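Local structure of putative aldo/keto reductase (Salmonella enterica subsp. enterica serovar Typhimurium, 4R9O) at residues 22-27 / 65-70; 148-153 / 175-180; 237-242 / 285-290. The protein probably acts as an NADP-dependent oxidoreductase of the aldo/keto reductase family, built on a TIM barrel. One frame throughout, in Å; residues are numbered along the deposited sequence.

Contact 1. Residues 22-27 / 65-70; sequences MGYWRL and AAFGEA
Y24 and F67 form the tight part of this contact, a T-shaped pair in which the edge of F67 points at a face of Y24. The evidence is geometric: ring centroids lie 4.8 Å apart and the planes are inclined at 68°. F67 CE1 does the touching, standing 3.4 Å above the Y24 ring plane but displaced toward the rim; F67 CE1 lies 3.4 Å from both Y24 CE2 and Y24 CZ. With CG of F67 anti to its backbone N (chi1 -161°), the ring leans off helix 63-73 toward the residues that follow strand 16-23. A looser apolar touch lies alongside, L27 CD2 reaching A66 CB at 4.0 Å. L27 is placed by a type I turn from Y24, closed by the 3.2 Å backbone bond from L27 N to Y24 O.

The middle of that turn behaves differently. W25 and R26, both partly exposed, turn from the helix toward a second subunit, where they pack on E224 and N222 of that chain; R26 NH2 also makes a salt bridge with D29.

H54 meets both aromatic rings, nearly parallel to Y24 and edge-to-face with F67, and I41 of helix 34-46 touches both side chains. The contact thus joins the C-terminal end of a barrel strand to an outer helix of the TIM barrel. Y24 lies about 6 Å, side chain to side chain, from Y58, probably the proton donor. Across the two segments the chemistry is wholly apolar, whereas Y24 OH is hydrogen-bonded to H44 NE2; edge-to-face attraction and close packing probably help to set the ring's tilt, together with H54 and I41, while a polar bond anchors its far end.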
ATOM      1  N   MET C  22     -35.518  -0.990  -7.296  1.00 32.80           N
ATOM      2  CA  MET C  22     -35.819  -1.425  -5.928  1.00 31.07           C
ATOM      3  C   MET C  22     -35.068  -2.714  -5.603  1.00 28.84           C
ATOM      4  O   MET C  22     -35.304  -3.748  -6.227  1.00 30.13           O
ATOM      5  CB  MET C  22     -37.324  -1.629  -5.726  1.00 32.08           C
ATOM      6  CG  MET C  22     -37.704  -1.902  -4.274  1.00 34.19           C
ATOM      7  SD  MET C  22     -37.359  -0.486  -3.201  1.00 38.09           S
ATOM      8  CE  MET C  22     -36.626  -1.294  -1.783  1.00 65.75           C
ATOM      9  N   GLY C  23     -34.166  -2.648  -4.627  1.00 28.41           N
ATOM     10  CA  GLY C  23     -33.380  -3.807  -4.214  1.00 24.59           C
ATOM     11  C   GLY C  23     -34.007  -4.540  -3.029  1.00 28.26           C
ATOM     12  O   GLY C  23     -34.460  -3.919  -2.067  1.00 30.31           O
ATOM     13  N   TYR C  24     -34.026  -5.868  -3.091  1.00 26.25           N
ATOM     14  CA  TYR C  24     -34.720  -6.653  -2.083  1.00 29.81           C
ATOM     15  C   TYR C  24     -33.799  -7.529  -1.226  1.00 30.59           C
ATOM     16  O   TYR C  24     -34.254  -8.495  -0.612  1.00 29.86           O
ATOM     17  CB  TYR C  24     -35.796  -7.513  -2.761  1.00 27.02           C
ATOM     18  CG  TYR C  24     -37.051  -6.722  -3.074  1.00 28.32           C
ATOM     19  CD1 TYR C  24     -38.012  -6.496  -2.088  1.00 28.82           C
ATOM     20  CD2 TYR C  24     -37.271  -6.183  -4.339  1.00 25.43           C
ATOM     21  CE1 TYR C  24     -39.156  -5.762  -2.353  1.00 31.39           C
ATOM     22  CE2 TYR C  24     -38.424  -5.441  -4.615  1.00 26.12           C
ATOM     23  CZ  TYR C  24     -39.362  -5.237  -3.620  1.00 30.04           C
ATOM     24  OH  TYR C  24     -40.514  -4.517  -3.876  1.00 29.50           O
ATOM     25  N   TRP C  25     -32.520  -7.170  -1.139  1.00 28.45           N
ATOM     26  CA  TRP C  25     -31.594  -7.988  -0.367  1.00 29.14           C
ATOM     27  C   TRP C  25     -31.891  -7.956   1.132  1.00 29.75           C
ATOM     28  O   TRP C  25     -31.541  -8.898   1.838  1.00 29.82           O
ATOM     29  CB  TRP C  25     -30.139  -7.572  -0.649  1.00 31.27           C
ATOM     30  CG  TRP C  25     -29.585  -6.426   0.154  1.00 35.55           C
ATOM     31  CD1 TRP C  25     -28.824  -6.510   1.292  1.00 38.47           C
ATOM     32  CD2 TRP C  25     -29.718  -5.030  -0.135  1.00 36.96           C
ATOM     33  NE1 TRP C  25     -28.488  -5.250   1.733  1.00 40.71           N
ATOM     34  CE2 TRP C  25     -29.022  -4.325   0.874  1.00 41.69           C
ATOM     35  CE3 TRP C  25     -30.355  -4.307  -1.146  1.00 38.69           C
ATOM     36  CZ2 TRP C  25     -28.951  -2.931   0.900  1.00 46.00           C
ATOM     37  CZ3 TRP C  25     -30.278  -2.921  -1.122  1.00 43.10           C
ATOM     38  CH2 TRP C  25     -29.579  -2.247  -0.104  1.00 45.17           C
ATOM     39  N   ARG C  26     -32.565  -6.905   1.603  1.00 31.10           N
ATOM     40  CA  ARG C  26     -32.908  -6.747   3.026  1.00 33.35           C
ATOM     41  C   ARG C  26     -34.349  -7.149   3.349  1.00 33.68           C
ATOM     42  O   ARG C  26     -34.823  -6.899   4.455  1.00 34.54           O
ATOM     43  CB  ARG C  26     -32.705  -5.292   3.473  1.00 38.04           C
ATOM     44  CG  ARG C  26     -31.276  -4.791   3.388  1.00 43.45           C
ATOM     45  CD  ARG C  26     -30.553  -4.931   4.722  1.00 50.43           C
ATOM     46  NE  ARG C  26     -30.979  -3.914   5.684  1.00 56.50           N
ATOM     47  CZ  ARG C  26     -31.098  -4.118   6.993  1.00 59.59           C
ATOM     48  NH1 ARG C  26     -31.493  -3.131   7.786  1.00 62.93           N
ATOM     49  NH2 ARG C  26     -30.821  -5.303   7.512  1.00 59.90           N
ATOM     50  N   LEU C  27     -35.039  -7.748   2.382  1.00 32.71           N
ATOM     51  CA  LEU C  27     -36.465  -8.045   2.509  1.00 30.79           C
ATOM     52  C   LEU C  27     -36.844  -8.758   3.805  1.00 33.07           C
ATOM     53  O   LEU C  27     -37.818  -8.375   4.452  1.00 35.15           O
ATOM     54  CB  LEU C  27     -36.940  -8.878   1.318  1.00 29.98           C
ATOM     55  CG  LEU C  27     -38.420  -9.296   1.315  1.00 33.13           C
ATOM     56  CD1 LEU C  27     -39.353  -8.125   1.632  1.00 31.87           C
ATOM     57  CD2 LEU C  27     -38.779  -9.895  -0.034  1.00 35.11           C
ATOM     58  N   ALA C  65     -38.084 -16.388  -2.532  1.00 33.12           N
ATOM     59  CA  ALA C  65     -39.325 -17.100  -2.262  1.00 34.22           C
ATOM     60  C   ALA C  65     -40.352 -16.206  -1.582  1.00 33.12           C
ATOM     61  O   ALA C  65     -41.552 -16.350  -1.809  1.00 33.63           O
ATOM     62  CB  ALA C  65     -39.053 -18.334  -1.403  1.00 36.87           C
ATOM     63  N   ALA C  66     -39.888 -15.312  -0.717  1.00 34.00           N
ATOM     64  CA  ALA C  66     -40.793 -14.371  -0.057  1.00 37.03           C
ATOM     65  C   ALA C  66     -41.417 -13.441  -1.098  1.00 36.39           C
ATOM     66  O   ALA C  66     -42.599 -13.088  -1.015  1.00 37.14           O
ATOM     67  CB  ALA C  66     -40.065 -13.574   1.005  1.00 31.30           C
ATOM     68  N   PHE C  67     -40.626 -13.072  -2.095  1.00 33.02           N
ATOM     69  CA  PHE C  67     -41.115 -12.221  -3.168  1.00 32.97           C
ATOM     70  C   PHE C  67     -42.144 -12.949  -4.028  1.00 31.84           C
ATOM     71  O   PHE C  67     -43.171 -12.380  -4.394  1.00 33.46           O
ATOM     72  CB  PHE C  67     -39.958 -11.736  -4.042  1.00 31.74           C
ATOM     73  CG  PHE C  67     -40.297 -10.535  -4.871  1.00 29.19           C
ATOM     74  CD1 PHE C  67     -40.159  -9.257  -4.348  1.00 27.61           C
ATOM     75  CD2 PHE C  67     -40.770 -10.681  -6.168  1.00 28.30           C
ATOM     76  CE1 PHE C  67     -40.478  -8.140  -5.110  1.00 32.26           C
ATOM     77  CE2 PHE C  67     -41.096  -9.563  -6.935  1.00 32.86           C
ATOM     78  CZ  PHE C  67     -40.941  -8.293  -6.406  1.00 30.74           C
ATOM     79  N   GLY C  68     -41.874 -14.210  -4.341  1.00 30.98           N
ATOM     80  CA  GLY C  68     -42.792 -15.007  -5.137  1.00 35.29           C
ATOM     81  C   GLY C  68     -44.139 -15.249  -4.477  1.00 38.11           C
ATOM     82  O   GLY C  68     -45.135 -15.498  -5.154  1.00 37.83           O
ATOM     83  N   GLU C  69     -44.182 -15.191  -3.151  1.00 40.50           N
ATOM     84  CA  GLU C  69     -45.449 -15.305  -2.436  1.00 43.40           C
ATOM     85  C   GLU C  69     -46.337 -14.099  -2.697  1.00 42.37           C
ATOM     86  O   GLU C  69     -47.556 -14.227  -2.785  1.00 41.91           O
ATOM     87  CB  GLU C  69     -45.217 -15.459  -0.937  1.00 49.57           C
ATOM     88  CG  GLU C  69     -44.585 -16.771  -0.533  1.00 55.30           C
ATOM     89  CD  GLU C  69     -44.281 -16.827   0.953  1.00 62.69           C
ATOM     90  OE1 GLU C  69     -44.353 -15.769   1.621  1.00 65.90           O
ATOM     91  OE2 GLU C  69     -43.986 -17.932   1.460  1.00 66.61           O
ATOM     92  N   ALA C  70     -45.723 -12.923  -2.811  1.00 39.67           N
ATOM     93  CA  ALA C  70     -46.462 -11.710  -3.144  1.00 39.09           C
ATOM     94  C   ALA C  70     -46.957 -11.767  -4.582  1.00 40.25           C
ATOM     95  O   ALA C  70     -48.103 -11.416  -4.869  1.00 43.66           O
ATOM     96  CB  ALA C  70     -45.601 -10.473  -2.929  1.00 34.53           C
TER

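Contact 2. Residues 148-153 / 175-180; sequences HLHQSG and LPFTLA
One face of the H150 imidazole receives F177 CE2, 3.8 Å above its plane and offset toward the rim, while a face of the F177 phenyl has P176 CD over its centre. The two rings are neither stacked nor edge-to-face: their centroids are 4.9 Å apart and their planes meet obliquely at 44°. A single phenyl carbon carries the contact, F177 CE2 lying 3.9 Å from H150 CG and 4.0 Å from H150 CD2. F177 reaches this place with CG between its own N and carbonyl carbon (chi1 35°), a crowded setting, and H150 swings out from the last turn of helix 139-151 to pass it in the opposite sense.

The phenyl also meets F158 of strand 155-161, its plane turned by only about 15°, and rests on Q147. Its backbone is fixed by Q172, whose side-chain amide bonds to both F177 O and L179 N. The contact therefore ties the loop between helix 165-173 and strand 182-185 to the end region of helix 139-151, on the barrel's exterior. Since the imidazole meets F177 through carbon atoms, this surface pairing probably rests mainly on dispersion, with no directional polar bond between the two rings.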
ATOM      1  N   HIS C 148     -28.235 -21.793 -23.044  1.00 34.33           N
ATOM      2  CA  HIS C 148     -29.352 -22.683 -22.816  1.00 36.87           C
ATOM      3  C   HIS C 148     -30.548 -21.922 -22.249  1.00 31.54           C
ATOM      4  O   HIS C 148     -31.675 -22.107 -22.684  1.00 33.30           O
ATOM      5  CB  HIS C 148     -28.959 -23.816 -21.877  1.00 37.98           C
ATOM      6  CG  HIS C 148     -30.110 -24.694 -21.499  1.00 42.55           C
ATOM      7  ND1 HIS C 148     -30.711 -24.638 -20.261  1.00 44.85           N
ATOM      8  CD2 HIS C 148     -30.791 -25.621 -22.207  1.00 46.78           C
ATOM      9  CE1 HIS C 148     -31.702 -25.511 -20.215  1.00 49.03           C
ATOM     10  NE2 HIS C 148     -31.771 -26.121 -21.384  1.00 51.21           N
ATOM     11  N   LEU C 149     -30.287 -21.072 -21.267  1.00 30.28           N
ATOM     12  CA  LEU C 149     -31.341 -20.307 -20.601  1.00 32.06           C
ATOM     13  C   LEU C 149     -32.009 -19.323 -21.571  1.00 34.33           C
ATOM     14  O   LEU C 149     -33.218 -19.068 -21.499  1.00 33.09           O
ATOM     15  CB  LEU C 149     -30.759 -19.556 -19.395  1.00 30.75           C
ATOM     16  CG  LEU C 149     -30.629 -20.285 -18.053  1.00 33.22           C
ATOM     17  CD1 LEU C 149     -30.057 -21.668 -18.205  1.00 39.99           C
ATOM     18  CD2 LEU C 149     -29.770 -19.493 -17.082  1.00 27.13           C
ATOM     19  N   HIS C 150     -31.209 -18.766 -22.474  1.00 33.27           N
ATOM     20  CA  HIS C 150     -31.725 -17.851 -23.485  1.00 34.77           C
ATOM     21  C   HIS C 150     -32.543 -18.595 -24.542  1.00 37.52           C
ATOM     22  O   HIS C 150     -33.613 -18.133 -24.950  1.00 39.21           O
ATOM     23  CB  HIS C 150     -30.573 -17.085 -24.142  1.00 33.04           C
ATOM     24  CG  HIS C 150     -31.019 -16.023 -25.098  1.00 37.57           C
ATOM     25  ND1 HIS C 150     -31.464 -14.787 -24.682  1.00 39.88           N
ATOM     26  CD2 HIS C 150     -31.093 -16.013 -26.451  1.00 41.23           C
ATOM     27  CE1 HIS C 150     -31.786 -14.059 -25.738  1.00 40.15           C
ATOM     28  NE2 HIS C 150     -31.568 -14.777 -26.822  1.00 42.45           N
ATOM     29  N   GLN C 151     -32.043 -19.754 -24.967  1.00 38.67           N
ATOM     30  CA  GLN C 151     -32.724 -20.581 -25.967  1.00 43.03           C
ATOM     31  C   GLN C 151     -34.138 -20.991 -25.547  1.00 41.21           C
ATOM     32  O   GLN C 151     -35.005 -21.148 -26.391  1.00 41.37           O
ATOM     33  CB  GLN C 151     -31.902 -21.845 -26.276  1.00 49.96           C
ATOM     34  CG  GLN C 151     -32.313 -23.066 -25.443  1.00 58.48           C
ATOM     35  CD  GLN C 151     -32.206 -24.385 -26.174  1.00 67.72           C
ATOM     36  OE1 GLN C 151     -32.925 -24.631 -27.145  1.00 72.49           O
ATOM     37  NE2 GLN C 151     -31.316 -25.255 -25.696  1.00 69.36           N
ATOM     38  N   SER C 152     -34.365 -21.157 -24.247  1.00 40.51           N
ATOM     39  CA  SER C 152     -35.631 -21.696 -23.753  1.00 43.58           C
ATOM     40  C   SER C 152     -36.616 -20.609 -23.330  1.00 43.58           C
ATOM     41  O   SER C 152     -37.755 -20.900 -22.983  1.00 46.46           O
ATOM     42  CB  SER C 152     -35.376 -22.634 -22.577  1.00 43.25           C
ATOM     43  OG  SER C 152     -34.779 -21.922 -21.508  1.00 41.40           O
ATOM     44  N   GLY C 153     -36.170 -19.361 -23.341  1.00 42.07           N
ATOM     45  CA  GLY C 153     -37.023 -18.252 -22.948  1.00 41.77           C
ATOM     46  C   GLY C 153     -37.021 -18.005 -21.450  1.00 39.76           C
ATOM     47  O   GLY C 153     -37.684 -17.092 -20.960  1.00 41.94           O
ATOM     48  N   LEU C 175     -19.907 -14.594 -25.664  1.00 28.88           N
ATOM     49  CA  LEU C 175     -21.357 -14.424 -25.809  1.00 31.86           C
ATOM     50  C   LEU C 175     -21.776 -13.787 -27.127  1.00 34.30           C
ATOM     51  O   LEU C 175     -21.162 -12.831 -27.595  1.00 33.95           O
ATOM     52  CB  LEU C 175     -21.897 -13.600 -24.642  1.00 30.72           C
ATOM     53  CG  LEU C 175     -21.719 -14.281 -23.283  1.00 30.78           C
ATOM     54  CD1 LEU C 175     -22.070 -13.354 -22.124  1.00 30.07           C
ATOM     55  CD2 LEU C 175     -22.544 -15.559 -23.208  1.00 31.74           C
ATOM     56  N   PRO C 176     -22.842 -14.324 -27.736  1.00 39.86           N
ATOM     57  CA  PRO C 176     -23.384 -13.770 -28.980  1.00 41.55           C
ATOM     58  C   PRO C 176     -24.272 -12.545 -28.731  1.00 42.44           C
ATOM     59  O   PRO C 176     -24.668 -11.868 -29.679  1.00 44.67           O
ATOM     60  CB  PRO C 176     -24.193 -14.935 -29.552  1.00 42.40           C
ATOM     61  CG  PRO C 176     -24.630 -15.698 -28.344  1.00 43.24           C
ATOM     62  CD  PRO C 176     -23.499 -15.588 -27.357  1.00 41.34           C
ATOM     63  N   PHE C 177     -24.576 -12.271 -27.466  1.00 40.18           N
ATOM     64  CA  PHE C 177     -25.342 -11.081 -27.102  1.00 39.09           C
ATOM     65  C   PHE C 177     -24.586 -10.216 -26.092  1.00 38.72           C
ATOM     66  O   PHE C 177     -23.747 -10.716 -25.336  1.00 38.43           O
ATOM     67  CB  PHE C 177     -26.710 -11.474 -26.538  1.00 40.88           C
ATOM     68  CG  PHE C 177     -26.692 -12.741 -25.727  1.00 42.33           C
ATOM     69  CD1 PHE C 177     -26.052 -12.784 -24.498  1.00 42.68           C
ATOM     70  CD2 PHE C 177     -27.314 -13.885 -26.195  1.00 41.63           C
ATOM     71  CE1 PHE C 177     -26.027 -13.945 -23.756  1.00 41.72           C
ATOM     72  CE2 PHE C 177     -27.299 -15.048 -25.455  1.00 43.99           C
ATOM     73  CZ  PHE C 177     -26.649 -15.080 -24.234  1.00 43.42           C
ATOM     74  N   THR C 178     -24.896  -8.923 -26.076  1.00 35.82           N
ATOM     75  CA  THR C 178     -24.215  -7.976 -25.200  1.00 33.54           C
ATOM     76  C   THR C 178     -24.566  -8.161 -23.728  1.00 30.51           C
ATOM     77  O   THR C 178     -25.744  -8.243 -23.377  1.00 28.89           O
ATOM     78  CB  THR C 178     -24.567  -6.535 -25.579  1.00 37.63           C
ATOM     79  OG1 THR C 178     -24.414  -6.368 -26.992  1.00 42.07           O
ATOM     80  CG2 THR C 178     -23.682  -5.540 -24.822  1.00 35.43           C
ATOM     81  N   LEU C 179     -23.546  -8.211 -22.870  1.00 28.71           N
ATOM     82  CA  LEU C 179     -23.774  -8.164 -21.427  1.00 28.02           C
ATOM     83  C   LEU C 179     -24.465  -6.840 -21.101  1.00 28.48           C
ATOM     84  O   LEU C 179     -24.029  -5.773 -21.537  1.00 27.09           O
ATOM     85  CB  LEU C 179     -22.458  -8.318 -20.660  1.00 29.13           C
ATOM     86  CG  LEU C 179     -21.865  -9.736 -20.636  1.00 27.63           C
ATOM     87  CD1 LEU C 179     -20.455  -9.751 -20.013  1.00 27.85           C
ATOM     88  CD2 LEU C 179     -22.794 -10.671 -19.888  1.00 28.97           C
ATOM     89  N   ALA C 180     -25.562  -6.891 -20.356  1.00 26.28           N
ATOM     90  CA  ALA C 180     -26.404  -5.709 -20.286  1.00 26.78           C
ATOM     91  C   ALA C 180     -26.073  -4.811 -19.100  1.00 29.31           C
ATOM     92  O   ALA C 180     -26.584  -3.694 -19.008  1.00 31.76           O
ATOM     93  CB  ALA C 180     -27.859  -6.117 -20.253  1.00 31.36           C
TER

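Contact 3. Residues 237-242 / 285-290; sequences AQELNA and RQQWFR
The CA atoms of E239 and Q287, 9.4 Å apart, mark the nearest backbone approach between the closing turn of helix 227-240 and the opening turns of helix 285-296; N241, with positive phi, leaves helical angles in a Schellman motif, its bonds A242 N to A237 O and N241 N to Q238 O. R290 grips the E239 carboxylate end-on with two nitrogens: NH1 gives a 2.6 Å bond to OE2 on its syn lone pair, and NH2 a 3.1 Å bond to OE1, which is met 28° out of the carboxylate plane. E239, extended beyond CG, delivers its carboxylate to the edge of the guanidinium.

In the aldo/keto reductase barrel these two helices correspond to the additional pair packed outside the eight-fold strand-helix core. R285, on the second of them, forms salt bridges to D105 and D134 of a third subunit.

Q287 NE2 supplies another bond to E239 OE2, 3.2 Å long with an N-H...O angle of 163°, using the anti lone pair, so OE2 accepts two donors. The amide is nearly coplanar with the carboxylate, and its other end is held, Q287 OE1 taking a hydrogen bond from T284 N. L240 CD2 packs 3.4 Å from Q287 OE1.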
ATOM      1  N   ALA C 237     -27.388  20.283   0.570  1.00 42.19           N
ATOM      2  CA  ALA C 237     -28.831  20.062   0.502  1.00 40.33           C
ATOM      3  C   ALA C 237     -29.570  21.391   0.620  1.00 43.83           C
ATOM      4  O   ALA C 237     -30.411  21.715  -0.222  1.00 45.18           O
ATOM      5  CB  ALA C 237     -29.286  19.104   1.583  1.00 37.04           C
ATOM      6  N   GLN C 238     -29.241  22.164   1.653  1.00 46.09           N
ATOM      7  CA  GLN C 238     -29.862  23.477   1.854  1.00 51.91           C
ATOM      8  C   GLN C 238     -29.685  24.376   0.637  1.00 51.46           C
ATOM      9  O   GLN C 238     -30.628  25.040   0.209  1.00 50.58           O
ATOM     10  CB  GLN C 238     -29.291  24.168   3.093  1.00 58.26           C
ATOM     11  CG  GLN C 238     -29.659  23.491   4.404  1.00 64.87           C
ATOM     12  CD  GLN C 238     -29.034  24.171   5.614  1.00 71.68           C
ATOM     13  OE1 GLN C 238     -27.998  24.833   5.506  1.00 74.41           O
ATOM     14  NE2 GLN C 238     -29.668  24.015   6.775  1.00 72.79           N
ATOM     15  N   GLU C 239     -28.480  24.382   0.074  1.00 51.08           N
ATOM     16  CA  GLU C 239     -28.203  25.154  -1.135  1.00 51.53           C
ATOM     17  C   GLU C 239     -29.120  24.755  -2.287  1.00 50.25           C
ATOM     18  O   GLU C 239     -29.477  25.584  -3.114  1.00 50.98           O
ATOM     19  CB  GLU C 239     -26.745  24.973  -1.567  1.00 52.32           C
ATOM     20  CG  GLU C 239     -25.724  25.568  -0.617  1.00 52.88           C
ATOM     21  CD  GLU C 239     -24.298  25.295  -1.061  1.00 53.21           C
ATOM     22  OE1 GLU C 239     -23.366  25.746  -0.364  1.00 54.52           O
ATOM     23  OE2 GLU C 239     -24.111  24.627  -2.103  1.00 51.36           O
ATOM     24  N   LEU C 240     -29.489  23.479  -2.339  1.00 47.74           N
ATOM     25  CA  LEU C 240     -30.306  22.959  -3.431  1.00 49.02           C
ATOM     26  C   LEU C 240     -31.788  22.920  -3.077  1.00 50.38           C
ATOM     27  O   LEU C 240     -32.617  22.545  -3.906  1.00 50.95           O
ATOM     28  CB  LEU C 240     -29.829  21.553  -3.825  1.00 49.17           C
ATOM     29  CG  LEU C 240     -28.433  21.432  -4.444  1.00 49.37           C
ATOM     30  CD1 LEU C 240     -27.977  19.994  -4.460  1.00 48.06           C
ATOM     31  CD2 LEU C 240     -28.405  22.004  -5.853  1.00 52.18           C
ATOM     32  N   ASN C 241     -32.110  23.313  -1.846  1.00 51.70           N
ATOM     33  CA  ASN C 241     -33.458  23.159  -1.297  1.00 54.26           C
ATOM     34  C   ASN C 241     -33.918  21.717  -1.378  1.00 51.69           C
ATOM     35  O   ASN C 241     -35.086  21.445  -1.647  1.00 51.12           O
ATOM     36  CB  ASN C 241     -34.453  24.064  -2.019  1.00 59.03           C
ATOM     37  CG  ASN C 241     -34.033  25.506  -1.992  1.00 64.99           C
ATOM     38  OD1 ASN C 241     -33.727  26.056  -0.931  1.00 67.74           O
ATOM     39  ND2 ASN C 241     -33.988  26.130  -3.164  1.00 68.26           N
ATOM     40  N   ALA C 242     -32.983  20.797  -1.156  1.00 47.86           N
ATOM     41  CA  ALA C 242     -33.287  19.375  -1.138  1.00 49.58           C
ATOM     42  C   ALA C 242     -33.873  18.964   0.211  1.00 54.61           C
ATOM     43  O   ALA C 242     -33.397  19.382   1.267  1.00 57.28           O
ATOM     44  CB  ALA C 242     -32.035  18.555  -1.451  1.00 45.42           C
ATOM     45  N   ARG C 285     -21.096  21.261 -10.919  1.00 33.00           N
ATOM     46  CA  ARG C 285     -19.790  20.609 -10.844  1.00 33.54           C
ATOM     47  C   ARG C 285     -19.113  20.885  -9.500  1.00 33.35           C
ATOM     48  O   ARG C 285     -18.619  19.964  -8.858  1.00 32.26           O
ATOM     49  CB  ARG C 285     -18.883  21.043 -12.002  1.00 35.02           C
ATOM     50  CG  ARG C 285     -18.978  20.116 -13.202  1.00 33.73           C
ATOM     51  CD  ARG C 285     -18.120  20.560 -14.355  1.00 38.27           C
ATOM     52  NE  ARG C 285     -18.179  19.599 -15.461  1.00 41.73           N
ATOM     53  CZ  ARG C 285     -17.339  18.575 -15.630  1.00 42.78           C
ATOM     54  NH1 ARG C 285     -16.353  18.360 -14.760  1.00 43.27           N
ATOM     55  NH2 ARG C 285     -17.480  17.769 -16.679  1.00 42.35           N
ATOM     56  N   GLN C 286     -19.112  22.142  -9.061  1.00 34.53           N
ATOM     57  CA  GLN C 286     -18.426  22.488  -7.822  1.00 34.70           C
ATOM     58  C   GLN C 286     -19.069  21.792  -6.631  1.00 32.42           C
ATOM     59  O   GLN C 286     -18.377  21.391  -5.699  1.00 34.31           O
ATOM     60  CB  GLN C 286     -18.399  24.003  -7.621  1.00 37.41           C
ATOM     61  CG  GLN C 286     -17.504  24.713  -8.626  1.00 37.86           C
ATOM     62  CD  GLN C 286     -17.301  26.195  -8.328  1.00 39.21           C
ATOM     63  OE1 GLN C 286     -17.372  27.020  -9.227  1.00 41.97           O
ATOM     64  NE2 GLN C 286     -17.019  26.529  -7.073  1.00 44.29           N
ATOM     65  N   GLN C 287     -20.388  21.622  -6.680  1.00 30.84           N
ATOM     66  CA  GLN C 287     -21.087  20.892  -5.634  1.00 31.43           C
ATOM     67  C   GLN C 287     -20.695  19.425  -5.671  1.00 31.11           C
ATOM     68  O   GLN C 287     -20.454  18.830  -4.630  1.00 33.24           O
ATOM     69  CB  GLN C 287     -22.607  21.050  -5.770  1.00 29.95           C
ATOM     70  CG  GLN C 287     -23.113  22.412  -5.320  1.00 29.92           C
ATOM     71  CD  GLN C 287     -24.571  22.653  -5.690  1.00 33.30           C
ATOM     72  OE1 GLN C 287     -25.096  22.058  -6.636  1.00 34.85           O
ATOM     73  NE2 GLN C 287     -25.234  23.524  -4.933  1.00 33.90           N
ATOM     74  N   TRP C 288     -20.607  18.854  -6.871  1.00 29.38           N
ATOM     75  CA  TRP C 288     -20.199  17.464  -7.017  1.00 29.34           C
ATOM     76  C   TRP C 288     -18.790  17.285  -6.465  1.00 31.62           C
ATOM     77  O   TRP C 288     -18.503  16.319  -5.769  1.00 33.05           O
ATOM     78  CB  TRP C 288     -20.258  17.020  -8.486  1.00 28.84           C
ATOM     79  CG  TRP C 288     -20.058  15.531  -8.679  1.00 28.27           C
ATOM     80  CD1 TRP C 288     -21.033  14.581  -8.763  1.00 30.11           C
ATOM     81  CD2 TRP C 288     -18.811  14.830  -8.808  1.00 28.76           C
ATOM     82  NE1 TRP C 288     -20.477  13.335  -8.926  1.00 30.01           N
ATOM     83  CE2 TRP C 288     -19.110  13.461  -8.963  1.00 30.22           C
ATOM     84  CE3 TRP C 288     -17.469  15.228  -8.810  1.00 29.43           C
ATOM     85  CZ2 TRP C 288     -18.121  12.484  -9.112  1.00 34.98           C
ATOM     86  CZ3 TRP C 288     -16.486  14.262  -8.971  1.00 31.92           C
ATOM     87  CH2 TRP C 288     -16.816  12.903  -9.116  1.00 35.71           C
ATOM     88  N   PHE C 289     -17.909  18.228  -6.769  1.00 32.47           N
ATOM     89  CA  PHE C 289     -16.515  18.088  -6.364  1.00 34.81           C
ATOM     90  C   PHE C 289     -16.330  18.367  -4.875  1.00 33.57           C
ATOM     91  O   PHE C 289     -15.499  17.731  -4.214  1.00 32.30           O
ATOM     92  CB  PHE C 289     -15.625  18.986  -7.223  1.00 36.38           C
ATOM     93  CG  PHE C 289     -15.250  18.352  -8.540  1.00 38.68           C
ATOM     94  CD1 PHE C 289     -14.239  17.409  -8.600  1.00 38.96           C
ATOM     95  CD2 PHE C 289     -15.929  18.674  -9.705  1.00 38.26           C
ATOM     96  CE1 PHE C 289     -13.897  16.806  -9.799  1.00 40.17           C
ATOM     97  CE2 PHE C 289     -15.584  18.078 -10.914  1.00 38.26           C
ATOM     98  CZ  PHE C 289     -14.571  17.147 -10.956  1.00 39.27           C
ATOM     99  N   ARG C 290     -17.129  19.287  -4.350  1.00 29.41           N
ATOM    100  CA  ARG C 290     -17.157  19.554  -2.916  1.00 37.18           C
ATOM    101  C   ARG C 290     -17.572  18.310  -2.140  1.00 31.76           C
ATOM    102  O   ARG C 290     -16.996  17.996  -1.099  1.00 32.88           O
ATOM    103  CB  ARG C 290     -18.116  20.695  -2.585  1.00 38.51           C
ATOM    104  CG  ARG C 290     -17.447  21.963  -2.127  1.00 43.68           C
ATOM    105  CD  ARG C 290     -18.447  22.836  -1.377  1.00 48.25           C
ATOM    106  NE  ARG C 290     -19.545  23.261  -2.239  1.00 50.36           N
ATOM    107  CZ  ARG C 290     -20.684  23.795  -1.802  1.00 48.90           C
ATOM    108  NH1 ARG C 290     -21.620  24.153  -2.669  1.00 46.98           N
ATOM    109  NH2 ARG C 290     -20.884  23.971  -0.501  1.00 49.03           N
TER

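Overall arrangement
The contacts come along the chain as 1, 2 and 3, all inside one TIM-barrel domain. Contacts 1 and 2 have centres about 25 Å apart and are linked through the sheet: contact 1 begins on strand 16-23, while contact 2 sits around strand 155-161, which helix 139-151 precedes, and the approach to strand 182-185. Contact 3 lies beyond the barrel proper, its centre about 34 Å from that of contact 1 and about 42 Å from that of contact 2, and across the chain's centre from the latter. Contact 1 is the one beside the probable active site; contacts 1 and 3 each adjoin other subunits of the six-chain assembly, whereas no other chain meets the segments of contact 2.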